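Glucose-6-phosphate dehydrogenase (Trypanosoma cruzi, PDB 5AQ1) catalyses the NADP+-dependent oxidation of glucose 6-phosphate to 6-phosphogluconolactone, the first step of the pentose phosphate pathway. Local coordinates at residues 188-193 / 465-470; 201-206 / 457-462; 183-188 / 476-481; 219-224 / 278-283; 327-330 / 334-337. All blocks are in the same frame, centred on the assembly; numbering follows the deposited sequence.

Contact 1: residues 188-193 / 465-470; sequences ETSEQL and AAWRIY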
# COMPACT_ATOMS: atom_id res chain seq x y z
N GLU B 188 -14.48 -32.26 -20.31
CA GLU B 188 -15.49 -33.33 -20.38
C GLU B 188 -14.94 -34.71 -20.08
O GLU B 188 -15.49 -35.43 -19.24
CB GLU B 188 -16.20 -33.35 -21.75
CG GLU B 188 -17.08 -32.15 -21.97
CD GLU B 188 -18.24 -32.08 -20.98
OE1 GLU B 188 -18.54 -33.09 -20.28
OE2 GLU B 188 -18.85 -30.99 -20.89
N THR B 189 -13.88 -35.09 -20.77
CA THR B 189 -13.28 -36.41 -20.59
C THR B 189 -12.76 -36.61 -19.17
O THR B 189 -12.88 -37.71 -18.61
CB THR B 189 -12.13 -36.64 -21.57
OG1 THR B 189 -11.23 -35.53 -21.53
CG2 THR B 189 -12.66 -36.81 -22.98
N SER B 190 -12.20 -35.55 -18.59
CA SER B 190 -11.68 -35.60 -17.22
C SER B 190 -12.81 -35.72 -16.19
O SER B 190 -12.65 -36.41 -15.18
CB SER B 190 -10.84 -34.35 -16.94
OG SER B 190 -10.09 -34.50 -15.74
N GLU B 191 -13.93 -35.06 -16.45
CA GLU B 191 -15.09 -35.12 -15.56
C GLU B 191 -15.72 -36.52 -15.54
O GLU B 191 -16.10 -37.01 -14.48
CB GLU B 191 -16.14 -34.09 -15.97
CG GLU B 191 -17.28 -33.93 -14.97
CD GLU B 191 -18.32 -32.93 -15.43
OE1 GLU B 191 -18.84 -33.08 -16.55
OE2 GLU B 191 -18.61 -31.99 -14.67
N GLN B 192 -15.85 -37.13 -16.72
CA GLN B 192 -16.33 -38.52 -16.81
C GLN B 192 -15.46 -39.45 -15.97
O GLN B 192 -15.98 -40.25 -15.20
CB GLN B 192 -16.34 -38.99 -18.27
CG GLN B 192 -17.53 -38.50 -19.07
CD GLN B 192 -17.26 -38.45 -20.57
OE1 GLN B 192 -16.26 -38.98 -21.06
NE2 GLN B 192 -18.16 -37.80 -21.30
N LEU B 193 -14.15 -39.32 -16.14
CA LEU B 193 -13.18 -40.14 -15.41
C LEU B 193 -13.33 -40.00 -13.89
O LEU B 193 -13.30 -41.00 -13.17
CB LEU B 193 -11.75 -39.76 -15.82
CG LEU B 193 -10.88 -40.88 -16.40
CD1 LEU B 193 -11.44 -41.35 -17.73
CD2 LEU B 193 -9.45 -40.40 -16.55
N ALA B 465 -10.89 -27.18 -12.53
CA ALA B 465 -10.60 -25.77 -12.73
C ALA B 465 -9.48 -25.56 -13.75
O ALA B 465 -9.54 -24.63 -14.57
CB ALA B 465 -10.23 -25.11 -11.41
N ALA B 466 -8.48 -26.44 -13.72
CA ALA B 466 -7.36 -26.36 -14.66
C ALA B 466 -7.80 -26.66 -16.09
O ALA B 466 -7.42 -25.94 -17.01
CB ALA B 466 -6.25 -27.31 -14.24
N TRP B 467 -8.62 -27.69 -16.28
CA TRP B 467 -9.09 -28.05 -17.62
C TRP B 467 -9.95 -26.95 -18.26
O TRP B 467 -9.91 -26.76 -19.47
CB TRP B 467 -9.87 -29.37 -17.61
CG TRP B 467 -8.98 -30.57 -17.65
CD1 TRP B 467 -8.91 -31.57 -16.72
CD2 TRP B 467 -8.03 -30.91 -18.67
NE1 TRP B 467 -7.98 -32.50 -17.10
CE2 TRP B 467 -7.42 -32.12 -18.29
CE3 TRP B 467 -7.63 -30.29 -19.86
CZ2 TRP B 467 -6.44 -32.74 -19.06
CZ3 TRP B 467 -6.65 -30.91 -20.63
CH2 TRP B 467 -6.07 -32.12 -20.22
N ARG B 468 -10.72 -26.24 -17.44
CA ARG B 468 -11.59 -25.18 -17.94
C ARG B 468 -10.79 -24.00 -18.50
O ARG B 468 -11.27 -23.29 -19.39
CB ARG B 468 -12.56 -24.72 -16.85
CG ARG B 468 -13.69 -25.71 -16.64
CD ARG B 468 -14.53 -25.41 -15.41
NE ARG B 468 -15.51 -26.47 -15.19
CZ ARG B 468 -16.75 -26.49 -15.68
NH1 ARG B 468 -17.22 -25.48 -16.41
NH2 ARG B 468 -17.53 -27.53 -15.41
N ILE B 469 -9.58 -23.80 -17.99
CA ILE B 469 -8.72 -22.73 -18.48
C ILE B 469 -8.30 -22.96 -19.93
O ILE B 469 -8.29 -22.01 -20.73
CB ILE B 469 -7.47 -22.58 -17.58
CG1 ILE B 469 -7.89 -22.05 -16.20
CG2 ILE B 469 -6.44 -21.65 -18.22
CD1 ILE B 469 -6.84 -22.22 -15.12
N TYR B 470 -7.98 -24.21 -20.27
CA TYR B 470 -7.33 -24.52 -21.55
C TYR B 470 -8.21 -25.24 -22.57
O TYR B 470 -7.86 -25.28 -23.75
CB TYR B 470 -6.06 -25.34 -21.31
CG TYR B 470 -5.13 -24.69 -20.33
CD1 TYR B 470 -4.32 -23.63 -20.71
CD2 TYR B 470 -5.06 -25.13 -19.02
CE1 TYR B 470 -3.46 -23.02 -19.80
CE2 TYR B 470 -4.21 -24.53 -18.10
CZ TYR B 470 -3.41 -23.48 -18.50
OH TYR B 470 -2.57 -22.87 -17.60
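Ser190 and Trp467 join helix 187-197 to helix 460-479 of the C-terminal part of the chain. The first is the helical limb of the beta-alpha-beta crossover between parallel strands 175-179 and 206-208 of the Rossmann-type coenzyme-binding sheet. The touch is confined to this pair, whose CA atoms are 8.0 Å apart, and the indole spans the gap with the five-membered side of its ring, bringing CD1 of Trp467 to 3.4 Å from Ser190 CB. The torsion that places CG of Trp467 anti to its carbonyl carbon (chi1 -82°) swings the ring out to the serine, which meets it obliquely. Gln271 of helix 264-282 touches the same indole. The polar part runs through a third residue: the carbonyl oxygen of Phe183 takes a hydrogen bond from Ser190 OG and a weak one from Trp467 NE1, so one acceptor serves two buried polar groups. Glu191 OE2 and Arg468 NH2, of opposite charge, stand 4.6 Å apart without touching; Arg468 NE is engaged in a salt bridge with Asp464 within its own helix. With OG of Ser190 turned away from its own N (chi1 -167°), that oxygen lies 3.2 Å from Trp467 NE1.

Contact 2: residues 201-206 / 457-462; sequences FNERQV and FVRVDE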
# COMPACT_ATOMS: atom_id res chain seq x y z
N PHE B 201 -13.85 -44.93 -4.63
CA PHE B 201 -12.98 -44.40 -3.58
C PHE B 201 -13.46 -43.04 -3.09
O PHE B 201 -14.05 -42.27 -3.85
CB PHE B 201 -11.55 -44.24 -4.11
CG PHE B 201 -10.91 -45.52 -4.53
CD1 PHE B 201 -10.34 -46.36 -3.59
CD2 PHE B 201 -10.86 -45.89 -5.87
CE1 PHE B 201 -9.74 -47.55 -3.97
CE2 PHE B 201 -10.27 -47.07 -6.26
CZ PHE B 201 -9.70 -47.91 -5.31
N ASN B 202 -13.18 -42.74 -1.82
CA ASN B 202 -13.36 -41.39 -1.29
C ASN B 202 -12.26 -40.49 -1.82
O ASN B 202 -11.17 -40.97 -2.16
CB ASN B 202 -13.29 -41.38 0.23
CG ASN B 202 -14.41 -42.17 0.89
OD1 ASN B 202 -14.30 -42.50 2.06
ND2 ASN B 202 -15.49 -42.47 0.16
N GLU B 203 -12.53 -39.19 -1.89
CA GLU B 203 -11.53 -38.23 -2.34
C GLU B 203 -10.32 -38.19 -1.41
O GLU B 203 -9.20 -37.93 -1.85
CB GLU B 203 -12.16 -36.84 -2.46
CG GLU B 203 -11.25 -35.75 -3.02
CD GLU B 203 -10.84 -35.97 -4.46
OE1 GLU B 203 -11.38 -36.88 -5.14
OE2 GLU B 203 -9.96 -35.22 -4.93
N ARG B 204 -10.56 -38.45 -0.12
CA ARG B 204 -9.48 -38.58 0.86
C ARG B 204 -8.47 -39.68 0.51
O ARG B 204 -7.29 -39.55 0.81
CB ARG B 204 -10.07 -38.85 2.24
CG ARG B 204 -10.68 -37.63 2.92
CD ARG B 204 -10.99 -37.91 4.38
NE ARG B 204 -11.71 -39.18 4.56
CZ ARG B 204 -13.02 -39.36 4.38
NH1 ARG B 204 -13.81 -38.36 3.99
NH2 ARG B 204 -13.55 -40.56 4.58
N GLN B 205 -8.95 -40.75 -0.12
CA GLN B 205 -8.10 -41.89 -0.46
C GLN B 205 -7.32 -41.71 -1.76
O GLN B 205 -6.34 -42.41 -1.98
CB GLN B 205 -8.95 -43.16 -0.58
CG GLN B 205 -9.65 -43.55 0.71
CD GLN B 205 -10.58 -44.73 0.52
OE1 GLN B 205 -11.41 -44.74 -0.40
NE2 GLN B 205 -10.46 -45.73 1.39
N VAL B 206 -7.74 -40.78 -2.61
CA VAL B 206 -7.10 -40.57 -3.91
C VAL B 206 -6.02 -39.49 -3.83
O VAL B 206 -6.26 -38.39 -3.35
CB VAL B 206 -8.12 -40.21 -5.00
CG1 VAL B 206 -7.42 -39.99 -6.33
CG2 VAL B 206 -9.18 -41.30 -5.13
N PHE B 457 -1.15 -32.72 -3.77
CA PHE B 457 -1.81 -33.65 -4.66
C PHE B 457 -3.04 -32.98 -5.24
O PHE B 457 -3.72 -32.22 -4.55
CB PHE B 457 -2.19 -34.93 -3.92
CG PHE B 457 -1.01 -35.72 -3.45
CD1 PHE B 457 -0.45 -35.49 -2.21
CD2 PHE B 457 -0.45 -36.69 -4.27
CE1 PHE B 457 0.65 -36.21 -1.78
CE2 PHE B 457 0.65 -37.42 -3.84
CZ PHE B 457 1.20 -37.18 -2.60
N VAL B 458 -3.34 -33.28 -6.50
CA VAL B 458 -4.36 -32.55 -7.25
C VAL B 458 -5.76 -33.02 -6.85
O VAL B 458 -6.12 -34.17 -7.06
CB VAL B 458 -4.18 -32.70 -8.77
CG1 VAL B 458 -5.12 -31.77 -9.52
CG2 VAL B 458 -2.73 -32.41 -9.16
N ARG B 459 -6.54 -32.11 -6.26
CA ARG B 459 -7.90 -32.43 -5.83
C ARG B 459 -8.83 -32.47 -7.03
O ARG B 459 -8.53 -31.91 -8.08
CB ARG B 459 -8.38 -31.42 -4.79
CG ARG B 459 -9.43 -31.97 -3.84
CD ARG B 459 -9.63 -31.07 -2.63
NE ARG B 459 -10.26 -29.80 -2.99
CZ ARG B 459 -10.39 -28.76 -2.16
NH1 ARG B 459 -9.92 -28.81 -0.92
NH2 ARG B 459 -10.99 -27.66 -2.59
N VAL B 460 -9.96 -33.16 -6.89
CA VAL B 460 -10.88 -33.38 -8.01
C VAL B 460 -11.37 -32.06 -8.62
O VAL B 460 -11.43 -31.93 -9.84
CB VAL B 460 -12.07 -34.29 -7.61
CG1 VAL B 460 -12.95 -33.66 -6.54
CG2 VAL B 460 -12.90 -34.66 -8.84
N ASP B 461 -11.70 -31.09 -7.77
CA ASP B 461 -12.19 -29.79 -8.23
C ASP B 461 -11.05 -28.90 -8.74
O ASP B 461 -11.25 -28.09 -9.65
CB ASP B 461 -13.01 -29.08 -7.13
CG ASP B 461 -12.21 -28.83 -5.85
OD1 ASP B 461 -11.23 -29.56 -5.58
OD2 ASP B 461 -12.58 -27.90 -5.10
N GLU B 462 -9.87 -29.05 -8.15
CA GLU B 462 -8.64 -28.40 -8.62
C GLU B 462 -8.33 -28.80 -10.06
O GLU B 462 -7.96 -27.96 -10.88
CB GLU B 462 -7.49 -28.80 -7.69
CG GLU B 462 -6.16 -28.10 -7.92
CD GLU B 462 -5.11 -28.52 -6.90
OE1 GLU B 462 -5.46 -29.22 -5.93
OE2 GLU B 462 -3.93 -28.14 -7.07
O HOH W 1 -5.31 -35.99 -4.78
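Glu203 and Val460 mark the nearest approach of the backbones, 7.5 Å between their CA atoms, where a turn of helical phi/psi faces the first residue of helix 460-479. Glu203 reaches across with CG anti to its backbone N (chi1 -176°) and a bend at chi2, so that OE2 accepts the N-H of Val460 at 2.8 Å. The bond is bent, 141° at the hydrogen, and the donor stands 42° above the carboxylate plane; Val460 CB and CG1 pack against the same carboxylate. A glutamate from the coenzyme-domain side thus serves as acceptor at the N-terminus of a C-terminal-domain helix, a placement that the helix dipole would probably favour. Arg208 gives that OE2 a salt bridge as well. Within the helix start, Arg459 is the N-cap residue, and its N-H runs nearly straight to Glu462 OE1 at 3.1 Å, the backbone-to-N3 half of a capping box. The Arg459 guanidinium meets Asp461 side-on, NE to OD1 at 2.8 Å and NH2 to OD2, while NH1 is bridged to Glu292 and Asp296. A water lies between the two segments, 3.0 Å from both Val206 O and Val458 O.

Contact 3: residues 183-188 / 476-481; sequences FGRDTE and AIDRGE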
# COMPACT_ATOMS: atom_id res chain seq x y z
N PHE B 183 -5.08 -37.15 -16.86
CA PHE B 183 -6.42 -37.25 -16.29
C PHE B 183 -7.41 -36.68 -17.30
O PHE B 183 -7.85 -35.54 -17.20
CB PHE B 183 -6.51 -36.48 -14.97
CG PHE B 183 -5.48 -36.88 -13.96
CD1 PHE B 183 -5.60 -38.07 -13.26
CD2 PHE B 183 -4.38 -36.07 -13.71
CE1 PHE B 183 -4.65 -38.44 -12.32
CE2 PHE B 183 -3.43 -36.44 -12.77
CZ PHE B 183 -3.56 -37.63 -12.08
N GLY B 184 -7.74 -37.50 -18.30
CA GLY B 184 -8.51 -37.03 -19.46
C GLY B 184 -7.67 -36.17 -20.38
O GLY B 184 -6.45 -36.05 -20.21
N ARG B 185 -8.33 -35.59 -21.39
CA ARG B 185 -7.69 -34.68 -22.35
C ARG B 185 -8.42 -33.34 -22.51
O ARG B 185 -7.99 -32.49 -23.28
CB ARG B 185 -7.51 -35.38 -23.71
CG ARG B 185 -8.67 -36.27 -24.14
CD ARG B 185 -8.42 -36.95 -25.47
NE ARG B 185 -8.44 -36.00 -26.58
CZ ARG B 185 -7.37 -35.53 -27.22
NH1 ARG B 185 -6.15 -35.94 -26.90
NH2 ARG B 185 -7.53 -34.65 -28.21
N ASP B 186 -9.52 -33.15 -21.78
CA ASP B 186 -10.23 -31.87 -21.72
C ASP B 186 -11.18 -31.88 -20.51
O ASP B 186 -11.18 -32.84 -19.73
CB ASP B 186 -10.97 -31.58 -23.03
CG ASP B 186 -11.92 -32.70 -23.45
OD1 ASP B 186 -12.42 -33.44 -22.57
OD2 ASP B 186 -12.18 -32.81 -24.66
N THR B 187 -11.98 -30.83 -20.36
CA THR B 187 -12.91 -30.74 -19.23
C THR B 187 -13.88 -31.92 -19.17
O THR B 187 -14.08 -32.51 -18.11
CB THR B 187 -13.74 -29.43 -19.28
OG1 THR B 187 -12.87 -28.33 -19.58
CG2 THR B 187 -14.43 -29.18 -17.94
N GLU B 188 -14.48 -32.26 -20.31
CA GLU B 188 -15.49 -33.33 -20.38
C GLU B 188 -14.94 -34.71 -20.08
O GLU B 188 -15.49 -35.43 -19.24
CB GLU B 188 -16.20 -33.35 -21.75
CG GLU B 188 -17.08 -32.15 -21.97
CD GLU B 188 -18.24 -32.08 -20.98
OE1 GLU B 188 -18.54 -33.09 -20.28
OE2 GLU B 188 -18.85 -30.99 -20.89
N ALA B 476 -10.12 -25.66 -30.17
CA ALA B 476 -9.82 -24.82 -31.33
C ALA B 476 -8.60 -25.36 -32.09
O ALA B 476 -8.64 -25.47 -33.32
CB ALA B 476 -9.57 -23.39 -30.90
N ILE B 477 -7.55 -25.72 -31.36
CA ILE B 477 -6.33 -26.27 -31.96
C ILE B 477 -6.59 -27.58 -32.71
O ILE B 477 -6.06 -27.79 -33.81
CB ILE B 477 -5.23 -26.51 -30.90
CG1 ILE B 477 -4.73 -25.17 -30.34
CG2 ILE B 477 -4.05 -27.28 -31.48
CD1 ILE B 477 -4.04 -25.30 -29.01
N ASP B 478 -7.41 -28.45 -32.13
CA ASP B 478 -7.77 -29.72 -32.79
C ASP B 478 -8.57 -29.50 -34.07
O ASP B 478 -8.41 -30.26 -35.03
CB ASP B 478 -8.53 -30.63 -31.82
CG ASP B 478 -7.64 -31.21 -30.72
OD1 ASP B 478 -6.40 -31.15 -30.86
OD2 ASP B 478 -8.18 -31.72 -29.72
N ARG B 479 -9.42 -28.48 -34.10
CA ARG B 479 -10.19 -28.14 -35.31
C ARG B 479 -9.33 -27.47 -36.39
O ARG B 479 -9.79 -27.30 -37.52
CB ARG B 479 -11.38 -27.24 -34.97
CG ARG B 479 -12.54 -27.97 -34.30
CD ARG B 479 -13.79 -27.10 -34.22
NE ARG B 479 -13.49 -25.73 -33.76
CZ ARG B 479 -13.54 -25.31 -32.50
NH1 ARG B 479 -13.89 -26.14 -31.51
NH2 ARG B 479 -13.24 -24.05 -32.21
N GLY B 480 -8.10 -27.11 -36.06
CA GLY B 480 -7.15 -26.58 -37.03
C GLY B 480 -7.29 -25.08 -37.22
O GLY B 480 -7.01 -24.57 -38.30
N GLU B 481 -7.71 -24.39 -36.17
CA GLU B 481 -8.02 -22.96 -36.25
C GLU B 481 -6.91 -22.07 -35.71
O GLU B 481 -6.99 -20.85 -35.83
CB GLU B 481 -9.31 -22.66 -35.50
CG GLU B 481 -10.53 -23.38 -36.07
CD GLU B 481 -11.78 -23.17 -35.24
OE1 GLU B 481 -11.77 -22.33 -34.32
OE2 GLU B 481 -12.78 -23.86 -35.51
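The guanidinium of Arg185 and the carboxylate of Asp478 are turned nearly parallel, planes 15° apart but offset, with Asp478 OD2 at the guanidinium edge, near its plane. In a second flat pair, within 476-481, Ala476 CA rests on one face of the Arg479 guanidinium; at its edge NE and NH2 each hold one oxygen of Glu481, whose carboxylate is tilted so that both nitrogens come from above its plane. The two segments are a helix start and a helix end. Asp186 is the N-cap of helix 187-197, while helix 460-479 closes in a Schellman motif at Gly480, whose positive phi lets Gly480 N and Glu481 N bond back into the last turn. Across the gap the single touch is a long salt bridge of 3.4 Å between Arg185 NH2 and Asp478 OD2; a bend at chi3 (-70°) of Arg185 turns NH2 toward it. Each partner has a stronger hold: Arg185 NH1 donates to Ser262 O, and OD2 of Asp478 pairs with Arg267, which also donates through NE to Arg185 O and so ties the two sides together. At the end of helix 460-479, the Arg479-Glu481 pair is tighter, with Arg479 NE 2.7 Å from Glu481 OE2.

Contact 4: residues 219-224 / 278-283; sequences QNIIVT and LSLLTM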
# COMPACT_ATOMS: atom_id res chain seq x y z
N GLN B 219 7.97 -26.44 -3.86
CA GLN B 219 7.54 -26.58 -2.46
C GLN B 219 7.81 -25.32 -1.62
O GLN B 219 7.10 -25.05 -0.65
CB GLN B 219 8.23 -27.78 -1.79
CG GLN B 219 7.78 -29.13 -2.32
CD GLN B 219 8.37 -30.29 -1.53
OE1 GLN B 219 9.59 -30.51 -1.53
NE2 GLN B 219 7.51 -31.04 -0.84
N ASN B 220 8.82 -24.56 -2.00
CA ASN B 220 9.20 -23.36 -1.27
C ASN B 220 8.39 -22.11 -1.63
O ASN B 220 8.53 -21.08 -0.96
CB ASN B 220 10.69 -23.08 -1.49
CG ASN B 220 11.25 -22.08 -0.49
OD1 ASN B 220 10.90 -22.10 0.69
ND2 ASN B 220 12.12 -21.19 -0.96
N ILE B 221 7.56 -22.19 -2.66
CA ILE B 221 6.79 -21.02 -3.11
C ILE B 221 5.91 -20.48 -1.99
O ILE B 221 5.93 -19.29 -1.69
CB ILE B 221 5.92 -21.34 -4.34
CG1 ILE B 221 6.81 -21.61 -5.56
CG2 ILE B 221 4.98 -20.19 -4.65
CD1 ILE B 221 6.07 -22.25 -6.72
N ILE B 222 5.13 -21.37 -1.39
CA ILE B 222 4.21 -21.01 -0.32
C ILE B 222 4.92 -20.36 0.87
O ILE B 222 4.42 -19.39 1.44
CB ILE B 222 3.37 -22.23 0.14
CG1 ILE B 222 2.25 -21.79 1.08
CG2 ILE B 222 4.24 -23.29 0.81
CD1 ILE B 222 1.20 -22.86 1.28
N VAL B 223 6.10 -20.87 1.23
CA VAL B 223 6.88 -20.32 2.35
C VAL B 223 7.45 -18.95 1.98
O VAL B 223 7.42 -18.02 2.78
CB VAL B 223 8.05 -21.25 2.75
CG1 VAL B 223 8.83 -20.67 3.92
CG2 VAL B 223 7.54 -22.64 3.10
N THR B 224 7.97 -18.85 0.76
CA THR B 224 8.54 -17.61 0.26
C THR B 224 7.51 -16.47 0.30
O THR B 224 7.83 -15.35 0.70
CB THR B 224 9.04 -17.79 -1.18
OG1 THR B 224 10.03 -18.83 -1.21
CG2 THR B 224 9.64 -16.51 -1.72
N LEU B 278 1.39 -21.83 -11.25
CA LEU B 278 0.56 -20.63 -11.37
C LEU B 278 -0.32 -20.44 -10.14
O LEU B 278 -0.39 -19.34 -9.59
CB LEU B 278 -0.31 -20.68 -12.62
CG LEU B 278 -1.34 -19.56 -12.79
CD1 LEU B 278 -0.66 -18.20 -12.86
CD2 LEU B 278 -2.17 -19.80 -14.04
N SER B 279 -0.98 -21.51 -9.71
CA SER B 279 -1.92 -21.45 -8.60
C SER B 279 -1.21 -21.11 -7.29
O SER B 279 -1.74 -20.35 -6.48
CB SER B 279 -2.68 -22.77 -8.45
OG SER B 279 -1.84 -23.81 -7.97
N LEU B 280 -0.02 -21.66 -7.09
CA LEU B 280 0.76 -21.36 -5.89
C LEU B 280 1.24 -19.90 -5.87
O LEU B 280 1.28 -19.29 -4.80
CB LEU B 280 1.96 -22.30 -5.78
CG LEU B 280 1.62 -23.77 -5.52
CD1 LEU B 280 2.82 -24.66 -5.77
CD2 LEU B 280 1.10 -23.97 -4.11
N LEU B 281 1.57 -19.37 -7.04
CA LEU B 281 2.04 -17.98 -7.15
C LEU B 281 0.93 -16.94 -7.01
O LEU B 281 1.22 -15.78 -6.71
CB LEU B 281 2.74 -17.77 -8.49
CG LEU B 281 4.05 -18.53 -8.72
CD1 LEU B 281 4.42 -18.49 -10.20
CD2 LEU B 281 5.17 -17.97 -7.87
N THR B 282 -0.32 -17.33 -7.25
CA THR B 282 -1.44 -16.38 -7.33
C THR B 282 -2.48 -16.50 -6.21
O THR B 282 -3.22 -15.55 -5.96
CB THR B 282 -2.17 -16.51 -8.68
OG1 THR B 282 -2.62 -17.86 -8.86
CG2 THR B 282 -1.24 -16.12 -9.82
N MET B 283 -2.57 -17.67 -5.57
CA MET B 283 -3.56 -17.89 -4.51
C MET B 283 -3.46 -16.85 -3.40
O MET B 283 -2.42 -16.24 -3.20
CB MET B 283 -3.39 -19.29 -3.90
CG MET B 283 -2.06 -19.52 -3.19
SD MET B 283 -1.83 -21.20 -2.56
CE MET B 283 -2.23 -20.97 -0.84
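Ile221 of helix 221-226 packs on the last turn of helix 264-282; the backbones come nearest at Ile222 and Leu280, 6.6 Å between their CA atoms, and Met283 is where the second chain leaves helical geometry. No hydrogen bond crosses between the segments: this is buried, apolar helix-helix packing against the large mixed sheet of the C-terminal part. Ile221 does most of the work. Its CG2, set anti to the backbone N, touches two leucines from adjoining directions, 3.9 Å from Leu280 CB and 3.9 Å from Leu281 CD2, and also rests 3.8 Å from Leu280 O. The longer branch of the isoleucine runs beside this, CD1 lying 4.2 Å from Leu280 CD1, and the side chains of Ile221 and Leu280 cross at about a right angle. A looser touch is that of Ile222 CD1, 4.5 Å from Met283 CE. Both helices tuck a threonine hydroxyl back onto their own backbone: Thr224 OG1 donates to Asn220 O at 2.7 Å and Thr282 OG1 to Leu278 O at 2.8 Å. At the C-terminal end of helix 264-282, Arg225 NH1 donates to the carbonyls of Leu280 and Met283, fastening that end to the helix of Ile221. From the mixed sheet, Ile376 of strand 373-380 packs on Ile221 and Leu281, and Phe361 of strand 361-366 on Leu278 and Thr282; helix 291-302 lies against Ile222 and Met283, while Asn220 OD1 accepts a hydrogen bond from Lys413 N of the second subunit.

Contact 5: residues 327-330 / 334-337; sequences PGYL and SVPK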
# COMPACT_ATOMS: atom_id res chain seq x y z
N PRO B 327 16.30 -35.01 -35.87
CA PRO B 327 15.29 -34.90 -36.92
C PRO B 327 14.06 -34.13 -36.44
O PRO B 327 13.86 -33.98 -35.23
CB PRO B 327 14.94 -36.35 -37.22
CG PRO B 327 15.13 -37.05 -35.91
CD PRO B 327 16.23 -36.32 -35.19
N GLY B 328 13.25 -33.65 -37.38
CA GLY B 328 12.06 -32.88 -37.04
C GLY B 328 10.96 -33.70 -36.40
O GLY B 328 11.01 -34.94 -36.39
N TYR B 329 9.96 -33.01 -35.87
CA TYR B 329 8.80 -33.65 -35.25
C TYR B 329 8.04 -34.50 -36.27
O TYR B 329 7.63 -35.62 -35.96
CB TYR B 329 7.86 -32.62 -34.62
CG TYR B 329 6.65 -33.24 -33.98
CD1 TYR B 329 6.74 -33.82 -32.72
CD2 TYR B 329 5.42 -33.28 -34.63
CE1 TYR B 329 5.63 -34.41 -32.12
CE2 TYR B 329 4.31 -33.87 -34.04
CZ TYR B 329 4.43 -34.43 -32.79
OH TYR B 329 3.34 -35.02 -32.20
N LEU B 330 7.87 -33.97 -37.48
CA LEU B 330 7.13 -34.66 -38.54
C LEU B 330 7.91 -35.81 -39.20
O LEU B 330 7.34 -36.56 -39.98
CB LEU B 330 6.69 -33.66 -39.62
CG LEU B 330 5.67 -32.60 -39.18
CD1 LEU B 330 5.57 -31.49 -40.22
CD2 LEU B 330 4.30 -33.21 -38.91
N SER B 334 5.88 -42.21 -36.27
CA SER B 334 4.62 -42.44 -35.56
C SER B 334 3.64 -41.25 -35.56
O SER B 334 2.57 -41.36 -34.97
CB SER B 334 4.91 -42.83 -34.12
OG SER B 334 5.82 -43.92 -34.06
N VAL B 335 4.00 -40.13 -36.20
CA VAL B 335 3.10 -38.97 -36.25
C VAL B 335 2.52 -38.78 -37.66
O VAL B 335 3.26 -38.87 -38.64
CB VAL B 335 3.79 -37.66 -35.76
CG1 VAL B 335 4.66 -37.94 -34.53
CG2 VAL B 335 4.63 -37.00 -36.85
N PRO B 336 1.20 -38.54 -37.76
CA PRO B 336 0.60 -38.25 -39.07
C PRO B 336 1.23 -37.03 -39.72
O PRO B 336 1.80 -36.18 -39.04
CB PRO B 336 -0.87 -37.98 -38.75
CG PRO B 336 -1.11 -38.68 -37.46
CD PRO B 336 0.18 -38.59 -36.70
N LYS B 337 1.11 -36.94 -41.04
CA LYS B 337 1.91 -35.99 -41.80
C LYS B 337 1.43 -34.54 -41.69
O LYS B 337 2.24 -33.61 -41.80
CB LYS B 337 1.97 -36.42 -43.27
CG LYS B 337 3.38 -36.48 -43.82
CD LYS B 337 3.45 -37.37 -45.04
CE LYS B 337 4.89 -37.65 -45.41
NZ LYS B 337 4.99 -38.05 -46.83
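Val335 lies against Tyr329 and Leu330 within the long connection between strands 313-319 and 344-349, antiparallel neighbours in the large mixed sheet of the C-terminal part. Of the three it gives up the most surface here, and its two methyl groups divide the work. CG1 turns to the tyrosine, 3.9 Å from Tyr329 CZ and 4.0 Å from Tyr329 OH, approaching the phenol end of the ring obliquely. CG2 turns to the backbone, 3.4 Å from Tyr329 O and 3.8 Å from Leu330 CA; chi1 of Val335 (-41°) places this methyl between its own N and carbonyl carbon. Leu330 follows with its CD2 branch, which lies 4.3 Å from Val335 CG2 and also by the carbonyl oxygens of Pro336 and Lys337, 3.6 Å from Lys337 O. Tyr329 is the buried member: its hydroxyl is hydrogen-bonded to Asp261 OD1, and Thr253, Cys341 and Thr343 touch its side chain. Backbone bonding between Tyr329 and Tyr318 holds this part of the loop to the end of strand 313-319. With no hydrogen bond or salt bridge between the segments, the loop is folded on itself by van der Waals contacts, methyl on ring and methyl on backbone carbonyl, and directional bonds come from partners outside both segments, Asp261 at the hydroxyl and Tyr318 at the backbone.

In the fold
Contacts 1 and 4 are buried; contacts 2, 3 and 5 lie at the surface. Three of them fasten helix 460-479 to the coenzyme-domain side: contacts 2, 1 and 3 follow one another from its start to its end. Contacts 1 and 3 both use helix 187-197, share Glu188 and touch through Phe183 and Arg185, with centres about 10 Å apart. Their chemistry follows position: an indole against a serine in the buried contact 1, a hydrogen-bonded helix start in contact 2, and a long salt bridge near the helix end in contact 3. Contact 4, near the subunit interface, is apolar between its side chains. Contact 5, apolar too but local and peripheral, lies about 37 Å from it, centre to centre.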